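Local coordinates for protein endonuclease IV (PDB 3AAM) that cleaves phosphodiester bonds at apurinic or apyrimidinic sites in DNA during base excision repair, using a metal-dependent active site in a TIM barrel, at residues S37-R42 against A70-N75. Residues are numbered along the deposited sequence; the frame is centred on the assembly and turned at random.
Sequences SPRSWR and ASYLVN
Ser71 OG donates a hydrogen bond of 2.7 Å to Pro38 O, joining two neighbouring loops of the endonuclease IV TIM barrel, those that follow the parallel strands 31-34 and 66-69. The hydroxyl reaches the carbonyl in its plane, on a lone pair. Serine suits this place because its oxygen works twice: while donating to Pro38 O it accepts from Leu73 N in a nearly straight bond (169°), an ST turn that overlaps the type I turn from Ser71 to Val74. A chi1 of 170° swings OG away from its own N, to a position from which it reaches both partners.

The rest is packing around that bond. Leu73 sets its CD1 methyl over one face of the Trp41 indole, a CH-pi contact 3.8 Å from the centroid of the five-membered ring, while its CB covers the six-membered part at 3.6 Å from CZ2. The broad, flat indole thus spreads under an aliphatic side chain whose CD1 also meets Pro38 O. Were Trp41 an alanine, Leu73 CD1 and CB would probably lose the face they rest on, and a gap would open between the loops.

On the other flank Arg39 crosses Tyr72 with guanidinium and ring planes 83° apart; its CB points away, but the long aliphatic chain brings CD to 3.3 Å from Tyr72 OH. Tyr72 CE2 also stands 3.4 Å from Pro38 O, which approaches the ring obliquely.

Farther out, the side chain of Tyr72 is about 9 Å from the bound manganese, consistent with a place beside the metal site, where the loops after the strands of a TIM barrel gather. Trp41 is backed by helix 82-100, touching Leu82 and Ser86 and making a cation-pi contact with Lys85, while Val74 O accepts a hydrogen bond from His108 NE2.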
ATOM      1  N   SER A  37       2.119   9.742 -12.647  1.00 13.44           N
ATOM      2  CA  SER A  37       3.044  10.474 -11.792  1.00 15.01           C
ATOM      3  C   SER A  37       2.288  11.001 -10.578  1.00 14.99           C
ATOM      4  O   SER A  37       1.240  11.630 -10.715  1.00 15.92           O
ATOM      5  CB  SER A  37       3.672  11.643 -12.554  1.00 17.51           C
ATOM      6  OG  SER A  37       4.565  12.357 -11.717  1.00 22.72           O
ATOM      7  N   PRO A  38       2.809  10.741  -9.372  1.00 14.83           N
ATOM      8  CA  PRO A  38       2.170  11.194  -8.132  1.00 16.10           C
ATOM      9  C   PRO A  38       2.238  12.705  -7.922  1.00 16.64           C
ATOM     10  O   PRO A  38       1.498  13.259  -7.110  1.00 17.15           O
ATOM     11  CB  PRO A  38       2.930  10.422  -7.057  1.00 15.96           C
ATOM     12  CG  PRO A  38       4.301  10.301  -7.649  1.00 15.93           C
ATOM     13  CD  PRO A  38       4.003   9.927  -9.081  1.00 16.32           C
ATOM     14  N   ARG A  39       3.123  13.366  -8.660  1.00 18.51           N
ATOM     15  CA  ARG A  39       3.289  14.808  -8.544  1.00 21.66           C
ATOM     16  C   ARG A  39       2.241  15.611  -9.308  1.00 21.71           C
ATOM     17  O   ARG A  39       2.101  16.814  -9.098  1.00 22.37           O
ATOM     18  CB  ARG A  39       4.683  15.213  -9.031  1.00 25.68           C
ATOM     19  CG  ARG A  39       5.615  15.724  -7.942  1.00 31.51           C
ATOM     20  CD  ARG A  39       5.903  14.667  -6.890  1.00 35.28           C
ATOM     21  NE  ARG A  39       6.940  15.108  -5.960  1.00 39.47           N
ATOM     22  CZ  ARG A  39       7.375  14.393  -4.929  1.00 41.27           C
ATOM     23  NH1 ARG A  39       6.863  13.194  -4.686  1.00 41.93           N
ATOM     24  NH2 ARG A  39       8.327  14.876  -4.141  1.00 41.82           N
ATOM     25  N   SER A  40       1.505  14.957 -10.199  1.00 21.33           N
ATOM     26  CA  SER A  40       0.489  15.663 -10.971  1.00 23.20           C
ATOM     27  C   SER A  40      -0.865  14.966 -10.956  1.00 22.62           C
ATOM     28  O   SER A  40      -0.948  13.750 -10.796  1.00 22.99           O
ATOM     29  CB  SER A  40       0.966  15.857 -12.413  1.00 24.62           C
ATOM     30  OG  SER A  40       1.345  14.626 -13.003  1.00 27.41           O
ATOM     31  N   TRP A  41      -1.925  15.753 -11.121  1.00 21.96           N
ATOM     32  CA  TRP A  41      -3.284  15.229 -11.124  1.00 21.69           C
ATOM     33  C   TRP A  41      -3.688  14.627 -12.466  1.00 21.73           C
ATOM     34  O   TRP A  41      -4.649  13.864 -12.543  1.00 22.96           O
ATOM     35  CB  TRP A  41      -4.288  16.333 -10.770  1.00 19.45           C
ATOM     36  CG  TRP A  41      -4.183  16.853  -9.370  1.00 18.12           C
ATOM     37  CD1 TRP A  41      -3.487  17.950  -8.946  1.00 17.95           C
ATOM     38  CD2 TRP A  41      -4.811  16.302  -8.209  1.00 15.13           C
ATOM     39  NE1 TRP A  41      -3.649  18.120  -7.591  1.00 15.93           N
ATOM     40  CE2 TRP A  41      -4.458  17.121  -7.114  1.00 15.50           C
ATOM     41  CE3 TRP A  41      -5.642  15.198  -7.987  1.00 15.08           C
ATOM     42  CZ2 TRP A  41      -4.907  16.868  -5.815  1.00 14.64           C
ATOM     43  CZ3 TRP A  41      -6.088  14.946  -6.696  1.00 12.74           C
ATOM     44  CH2 TRP A  41      -5.720  15.778  -5.627  1.00 14.92           C
ATOM     45  N   ARG A  42      -2.958  14.977 -13.520  1.00 22.87           N
ATOM     46  CA  ARG A  42      -3.263  14.484 -14.860  1.00 24.17           C
ATOM     47  C   ARG A  42      -3.160  12.966 -14.998  1.00 21.47           C
ATOM     48  O   ARG A  42      -2.135  12.372 -14.672  1.00 21.53           O
ATOM     49  CB  ARG A  42      -2.334  15.146 -15.885  1.00 26.90           C
ATOM     50  CG  ARG A  42      -3.035  16.079 -16.863  1.00 32.94           C
ATOM     51  CD  ARG A  42      -3.638  17.291 -16.168  1.00 35.72           C
ATOM     52  NE  ARG A  42      -4.412  18.118 -17.093  1.00 39.59           N
ATOM     53  CZ  ARG A  42      -5.012  19.257 -16.757  1.00 40.58           C
ATOM     54  NH1 ARG A  42      -5.696  19.943 -17.664  1.00 40.71           N
ATOM     55  NH2 ARG A  42      -4.926  19.713 -15.516  1.00 41.31           N
ATOM     56  N   ALA A  70      -2.252   5.047  -4.828  1.00  8.38           N
ATOM     57  CA  ALA A  70      -2.827   6.329  -5.225  1.00  9.70           C
ATOM     58  C   ALA A  70      -1.812   7.404  -4.845  1.00 10.31           C
ATOM     59  O   ALA A  70      -0.951   7.181  -3.995  1.00 10.68           O
ATOM     60  CB  ALA A  70      -4.145   6.566  -4.487  1.00  9.73           C
ATOM     61  N   SER A  71      -1.905   8.573  -5.466  1.00  9.06           N
ATOM     62  CA  SER A  71      -0.969   9.643  -5.146  1.00 11.08           C
ATOM     63  C   SER A  71      -1.213  10.214  -3.760  1.00 11.16           C
ATOM     64  O   SER A  71      -2.313  10.112  -3.220  1.00  9.94           O
ATOM     65  CB  SER A  71      -1.080  10.776  -6.161  1.00 11.42           C
ATOM     66  OG  SER A  71      -0.342  11.900  -5.712  1.00 13.48           O
ATOM     67  N   TYR A  72      -0.178  10.822  -3.190  1.00 11.14           N
ATOM     68  CA  TYR A  72      -0.281  11.437  -1.878  1.00 11.01           C
ATOM     69  C   TYR A  72      -1.197  12.653  -1.999  1.00 10.90           C
ATOM     70  O   TYR A  72      -1.701  13.169  -1.002  1.00 10.97           O
ATOM     71  CB  TYR A  72       1.108  11.869  -1.396  1.00 12.67           C
ATOM     72  CG  TYR A  72       1.774  12.884  -2.301  1.00 11.74           C
ATOM     73  CD1 TYR A  72       1.504  14.247  -2.179  1.00 12.84           C
ATOM     74  CD2 TYR A  72       2.661  12.477  -3.297  1.00 14.56           C
ATOM     75  CE1 TYR A  72       2.100  15.178  -3.029  1.00 13.88           C
ATOM     76  CE2 TYR A  72       3.260  13.397  -4.151  1.00 13.15           C
ATOM     77  CZ  TYR A  72       2.976  14.746  -4.012  1.00 14.11           C
ATOM     78  OH  TYR A  72       3.572  15.660  -4.853  1.00 18.36           O
ATOM     79  N   LEU A  73      -1.407  13.101  -3.235  1.00  8.93           N
ATOM     80  CA  LEU A  73      -2.255  14.254  -3.506  1.00 10.30           C
ATOM     81  C   LEU A  73      -3.701  13.990  -3.125  1.00 10.29           C
ATOM     82  O   LEU A  73      -4.442  14.909  -2.785  1.00 11.17           O
ATOM     83  CB  LEU A  73      -2.201  14.624  -4.992  1.00  9.38           C
ATOM     84  CG  LEU A  73      -0.888  15.205  -5.511  1.00 10.15           C
ATOM     85  CD1 LEU A  73      -1.009  15.463  -7.007  1.00 11.86           C
ATOM     86  CD2 LEU A  73      -0.565  16.489  -4.758  1.00 11.77           C
ATOM     87  N   VAL A  74      -4.102  12.730  -3.192  1.00 10.42           N
ATOM     88  CA  VAL A  74      -5.474  12.369  -2.873  1.00  9.89           C
ATOM     89  C   VAL A  74      -5.813  12.594  -1.405  1.00  9.65           C
ATOM     90  O   VAL A  74      -5.144  12.070  -0.515  1.00 10.97           O
ATOM     91  CB  VAL A  74      -5.750  10.893  -3.232  1.00 10.90           C
ATOM     92  CG1 VAL A  74      -7.181  10.527  -2.869  1.00 10.07           C
ATOM     93  CG2 VAL A  74      -5.513  10.673  -4.715  1.00 11.02           C
ATOM     94  N   ASN A  75      -6.841  13.398  -1.154  1.00  9.32           N
ATOM     95  CA  ASN A  75      -7.291  13.653   0.209  1.00  8.40           C
ATOM     96  C   ASN A  75      -8.806  13.493   0.261  1.00  7.80           C
ATOM     97  O   ASN A  75      -9.557  14.439   0.019  1.00  8.18           O
ATOM     98  CB  ASN A  75      -6.904  15.058   0.676  1.00  9.98           C
ATOM     99  CG  ASN A  75      -7.326  15.321   2.113  1.00 11.91           C
ATOM    100  OD1 ASN A  75      -7.872  14.441   2.781  1.00 10.93           O
ATOM    101  ND2 ASN A  75      -7.073  16.531   2.596  1.00 17.09           N
TER